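Local coordinates for protein cytochrome C (Marichromatium purpuratum 984, PDB 5LO9) that probably interconverts thiosulfate and tetrathionate at a heme c of its thiosulfate dehydrogenase part and passes electrons along a series of c-type hemes, at residues R377-L382 with A447-L452. Residues are numbered along the deposited sequence; the frame is centred on the assembly and turned at random.
With HEC (heme c), chain F.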
ATOM      1  N   ARG A 377     -13.800   3.960  11.746  1.00 44.21           N
ATOM      2  CA  ARG A 377     -12.374   4.180  11.824  1.00 46.23           C
ATOM      3  C   ARG A 377     -11.993   4.726  13.185  1.00 44.16           C
ATOM      4  O   ARG A 377     -12.710   5.551  13.755  1.00 46.19           O
ATOM      5  CB  ARG A 377     -11.931   5.143  10.752  1.00 38.99           C
ATOM      6  CG  ARG A 377     -10.425   5.129  10.616  1.00 38.76           C
ATOM      7  CD  ARG A 377      -9.938   6.214   9.707  1.00 36.07           C
ATOM      8  NE  ARG A 377      -8.496   6.344   9.741  1.00 36.79           N
ATOM      9  CZ  ARG A 377      -7.845   7.262   9.058  1.00 32.00           C
ATOM     10  NH1 ARG A 377      -8.535   8.086   8.290  1.00 29.08           N
ATOM     11  NH2 ARG A 377      -6.526   7.351   9.146  1.00 31.43           N
ATOM     12  N   GLY A 378     -10.841   4.276  13.687  1.00 43.20           N
ATOM     13  CA  GLY A 378     -10.279   4.797  14.922  1.00 42.08           C
ATOM     14  C   GLY A 378     -11.167   4.550  16.129  1.00 43.06           C
ATOM     15  O   GLY A 378     -11.880   3.552  16.240  1.00 42.10           O
ATOM     16  N   TYR A 379     -11.107   5.462  17.042  1.00 45.62           N
ATOM     17  CA  TYR A 379     -11.938   5.455  18.229  1.00 36.73           C
ATOM     18  C   TYR A 379     -12.941   6.589  18.185  1.00 40.95           C
ATOM     19  O   TYR A 379     -12.630   7.668  17.672  1.00 53.08           O
ATOM     20  CB  TYR A 379     -11.082   5.617  19.476  1.00 34.92           C
ATOM     21  CG  TYR A 379      -9.938   4.600  19.607  1.00 37.23           C
ATOM     22  CD1 TYR A 379     -10.086   3.275  19.219  1.00 37.73           C
ATOM     23  CD2 TYR A 379      -8.721   4.976  20.133  1.00 33.44           C
ATOM     24  CE1 TYR A 379      -9.033   2.363  19.362  1.00 39.76           C
ATOM     25  CE2 TYR A 379      -7.670   4.081  20.264  1.00 39.37           C
ATOM     26  CZ  TYR A 379      -7.832   2.785  19.886  1.00 41.99           C
ATOM     27  OH  TYR A 379      -6.771   1.933  20.039  1.00 40.57           O
ATOM     28  N   PRO A 380     -14.153   6.406  18.701  1.00 46.49           N
ATOM     29  CA  PRO A 380     -15.114   7.529  18.700  1.00 43.10           C
ATOM     30  C   PRO A 380     -14.645   8.641  19.625  1.00 42.08           C
ATOM     31  O   PRO A 380     -14.450   8.427  20.827  1.00 47.39           O
ATOM     32  CB  PRO A 380     -16.412   6.890  19.193  1.00 35.17           C
ATOM     33  CG  PRO A 380     -16.231   5.424  18.922  1.00 37.76           C
ATOM     34  CD  PRO A 380     -14.785   5.140  19.116  1.00 43.11           C
ATOM     35  N   ARG A 381     -14.442   9.823  19.058  1.00 48.93           N
ATOM     36  CA  ARG A 381     -13.980  10.957  19.846  1.00 52.79           C
ATOM     37  C   ARG A 381     -15.073  11.415  20.807  1.00 53.72           C
ATOM     38  O   ARG A 381     -16.263  11.405  20.475  1.00 43.80           O
ATOM     39  CB  ARG A 381     -13.571  12.102  18.923  1.00 64.38           C
ATOM     40  CG  ARG A 381     -12.534  13.075  19.510  1.00 83.71           C
ATOM     41  CD  ARG A 381     -12.107  14.142  18.470  1.00 88.52           C
ATOM     42  NE  ARG A 381     -11.989  13.560  17.126  1.00 97.83           N
ATOM     43  CZ  ARG A 381     -10.863  13.122  16.561  1.00103.09           C
ATOM     44  NH1 ARG A 381      -9.704  13.214  17.211  1.00 95.85           N
ATOM     45  NH2 ARG A 381     -10.901  12.595  15.329  1.00 93.55           N
ATOM     46  N   LEU A 382     -14.650  11.791  22.012  1.00 54.67           N
ATOM     47  CA  LEU A 382     -15.507  12.272  23.086  1.00 46.34           C
ATOM     48  C   LEU A 382     -15.426  13.785  23.195  1.00 48.36           C
ATOM     49  O   LEU A 382     -14.399  14.387  22.869  1.00 57.68           O
ATOM     50  CB  LEU A 382     -15.072  11.696  24.430  1.00 47.15           C
ATOM     51  CG  LEU A 382     -14.956  10.190  24.550  1.00 49.18           C
ATOM     52  CD1 LEU A 382     -14.442   9.843  25.942  1.00 41.69           C
ATOM     53  CD2 LEU A 382     -16.273   9.589  24.295  1.00 41.50           C
ATOM     54  N   ALA A 447     -14.066   4.199  26.654  1.00 39.48           N
ATOM     55  CA  ALA A 447     -15.513   4.396  26.639  1.00 36.24           C
ATOM     56  C   ALA A 447     -16.180   3.429  25.696  1.00 38.52           C
ATOM     57  O   ALA A 447     -17.243   2.877  26.012  1.00 40.59           O
ATOM     58  CB  ALA A 447     -15.867   5.808  26.207  1.00 41.73           C
ATOM     59  N   ALA A 448     -15.550   3.182  24.545  1.00 35.25           N
ATOM     60  CA  ALA A 448     -16.125   2.321  23.512  1.00 33.07           C
ATOM     61  C   ALA A 448     -15.784   0.841  23.660  1.00 36.06           C
ATOM     62  O   ALA A 448     -16.519   0.005  23.130  1.00 37.63           O
ATOM     63  CB  ALA A 448     -15.669   2.770  22.122  1.00 33.50           C
ATOM     64  N   ASN A 449     -14.702   0.478  24.357  1.00 38.34           N
ATOM     65  CA  ASN A 449     -14.193  -0.880  24.250  1.00 37.91           C
ATOM     66  C   ASN A 449     -13.873  -1.551  25.562  1.00 41.71           C
ATOM     67  O   ASN A 449     -13.635  -2.771  25.553  1.00 39.23           O
ATOM     68  CB  ASN A 449     -12.946  -0.904  23.372  1.00 35.69           C
ATOM     69  CG  ASN A 449     -13.274  -0.529  21.965  1.00 35.98           C
ATOM     70  OD1 ASN A 449     -13.948  -1.273  21.255  1.00 47.62           O
ATOM     71  ND2 ASN A 449     -12.862   0.649  21.566  1.00 35.51           N
ATOM     72  N   MET A 450     -13.899  -0.827  26.684  1.00 33.96           N
ATOM     73  CA  MET A 450     -13.543  -1.474  27.937  1.00 38.70           C
ATOM     74  C   MET A 450     -14.548  -1.124  29.026  1.00 43.29           C
ATOM     75  O   MET A 450     -14.921   0.044  29.185  1.00 39.83           O
ATOM     76  CB  MET A 450     -12.147  -1.084  28.426  1.00 34.43           C
ATOM     77  CG  MET A 450     -11.045  -1.698  27.597  1.00 35.98           C
ATOM     78  SD  MET A 450     -10.836  -3.449  27.886  1.00 39.39           S
ATOM     79  CE  MET A 450     -10.609  -4.064  26.228  1.00 39.63           C
ATOM     80  N   PRO A 451     -14.923  -2.096  29.852  1.00 36.86           N
ATOM     81  CA  PRO A 451     -14.389  -3.466  29.871  1.00 43.02           C
ATOM     82  C   PRO A 451     -14.674  -4.339  28.673  1.00 32.29           C
ATOM     83  O   PRO A 451     -15.725  -4.203  28.080  1.00 35.62           O
ATOM     84  CB  PRO A 451     -15.055  -4.082  31.083  1.00 36.94           C
ATOM     85  CG  PRO A 451     -15.339  -2.948  31.964  1.00 42.05           C
ATOM     86  CD  PRO A 451     -15.767  -1.841  31.012  1.00 45.54           C
ATOM     87  N   LEU A 452     -13.752  -5.271  28.416  1.00 35.78           N
ATOM     88  CA  LEU A 452     -13.786  -6.176  27.267  1.00 39.90           C
ATOM     89  C   LEU A 452     -15.191  -6.627  26.897  1.00 38.01           C
ATOM     90  O   LEU A 452     -15.649  -6.407  25.768  1.00 43.91           O
ATOM     91  CB  LEU A 452     -12.935  -7.397  27.588  1.00 32.81           C
ATOM     92  CG  LEU A 452     -12.771  -8.419  26.510  1.00 36.91           C
ATOM     93  CD1 LEU A 452     -11.901  -7.855  25.399  1.00 39.54           C
ATOM     94  CD2 LEU A 452     -12.179  -9.652  27.183  1.00 43.92           C
TER
HETATM   95 FE   HEC F1004      -9.015  -3.864  29.211  1.00 45.32          FE
HETATM   96  CHA HEC F1004      -7.017  -4.128  26.361  1.00 32.16           C
HETATM   97  CHB HEC F1004      -8.190  -0.485  29.553  1.00 38.06           C
HETATM   98  CHC HEC F1004     -11.331  -3.585  31.770  1.00 36.70           C
HETATM   99  CHD HEC F1004      -9.377  -7.376  29.289  1.00 35.73           C
HETATM  100  NA  HEC F1004      -7.803  -2.539  28.152  1.00 36.42           N
HETATM  101  C1A HEC F1004      -7.079  -2.831  27.061  1.00 34.70           C
HETATM  102  C2A HEC F1004      -6.305  -1.654  26.580  1.00 32.82           C
HETATM  103  C3A HEC F1004      -6.661  -0.590  27.500  1.00 35.00           C
HETATM  104  C4A HEC F1004      -7.594  -1.255  28.448  1.00 35.97           C
HETATM  105  CMA HEC F1004      -6.171   0.825  27.450  1.00 36.87           C
HETATM  106  CAA HEC F1004      -5.388  -1.505  25.409  1.00 30.18           C
HETATM  107  CBA HEC F1004      -4.034  -1.016  25.934  1.00 44.03           C
HETATM  108  CGA HEC F1004      -2.916  -2.008  25.766  1.00 39.62           C
HETATM  109  O1A HEC F1004      -3.160  -3.090  25.211  1.00 36.16           O
HETATM  110  O2A HEC F1004      -1.795  -1.680  26.212  1.00 43.29           O
HETATM  111  NB  HEC F1004      -9.644  -2.308  30.429  1.00 37.01           N
HETATM  112  C1B HEC F1004      -9.209  -1.055  30.428  1.00 35.83           C
HETATM  113  C2B HEC F1004      -9.888  -0.209  31.435  1.00 33.43           C
HETATM  114  C3B HEC F1004     -10.823  -1.122  32.084  1.00 40.65           C
HETATM  115  C4B HEC F1004     -10.594  -2.394  31.359  1.00 37.75           C
HETATM  116  CMB HEC F1004      -9.645   1.227  31.725  1.00 38.50           C
HETATM  117  CAB HEC F1004     -11.810  -0.842  33.186  1.00 33.39           C
HETATM  118  CBB HEC F1004     -12.753   0.220  32.673  1.00 31.72           C
HETATM  119  NC  HEC F1004     -10.139  -5.225  30.335  1.00 44.88           N
HETATM  120  C1C HEC F1004     -10.995  -4.923  31.300  1.00 36.50           C
HETATM  121  C2C HEC F1004     -11.600  -6.099  31.946  1.00 35.44           C
HETATM  122  C3C HEC F1004     -11.031  -7.223  31.228  1.00 35.02           C
HETATM  123  C4C HEC F1004     -10.120  -6.558  30.260  1.00 42.63           C
HETATM  124  CMC HEC F1004     -12.561  -6.097  33.089  1.00 43.00           C
HETATM  125  CAC HEC F1004     -11.205  -8.709  31.413  1.00 37.45           C
HETATM  126  CBC HEC F1004     -12.597  -9.243  31.426  1.00 42.19           C
HETATM  127  ND  HEC F1004      -8.341  -5.445  28.028  1.00 40.01           N
HETATM  128  C1D HEC F1004      -8.595  -6.750  28.204  1.00 38.46           C
HETATM  129  C2D HEC F1004      -7.973  -7.576  27.134  1.00 36.71           C
HETATM  130  C3D HEC F1004      -7.300  -6.618  26.275  1.00 34.15           C
HETATM  131  C4D HEC F1004      -7.595  -5.330  26.917  1.00 34.14           C
HETATM  132  CMD HEC F1004      -8.013  -9.048  26.940  1.00 38.47           C
HETATM  133  CAD HEC F1004      -6.504  -6.931  25.056  1.00 43.27           C
HETATM  134  CBD HEC F1004      -7.512  -7.234  23.951  1.00 39.05           C
HETATM  135  CGD HEC F1004      -7.071  -8.393  23.066  1.00 37.69           C
HETATM  136  O1D HEC F1004      -6.028  -9.035  23.282  1.00 42.25           O
HETATM  137  O2D HEC F1004      -7.801  -8.709  22.122  1.00 49.41           O
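Pro380 and Leu382 rest on Ala448 and Ala447 of helix 439-449, in a c-type cytochrome domain that supplies a methionine ligand to heme iron. The apolar contacts are few and light: Pro380 CD lies 3.9 Å from Ala448 CB, with CG of the same ring slightly farther off, and the Leu382 branch CD2 approaches Ala447 CB at 4.3 Å. Trp464 and Ala463 of helix 460-470 add to this packing, touching Leu382 and Ala447 respectively.

Among polar groups, Asn449 ND2 sits obliquely 4.5 Å from Tyr379 CD1, but the buried amide is held by the carbonyl oxygens of Phe445 and Asp299. Tyr379 directs its hydroxyl to Cys290 O and its ring also meets Phe445, so this residue of one heme site borders the helix that leads to the next. Arg377, in the same loop, hydrogen-bonds through NH2 to an oxygen of the heme that Cys290 anchors.

Metal coordination comes from the next residues of the segment 447-452. Pro451, preceded by a cis peptide bond, has CA 3.6 Å from the heme meso carbon CHC, and Leu452 CB lies 3.9 Å from CHD. The Met450 chain, bent at chi2 (-73°) and again at chi3, carries sulfur to the iron, whose other axial ligand is His406 NE2; Met450 SD binds FE at 2.3 Å.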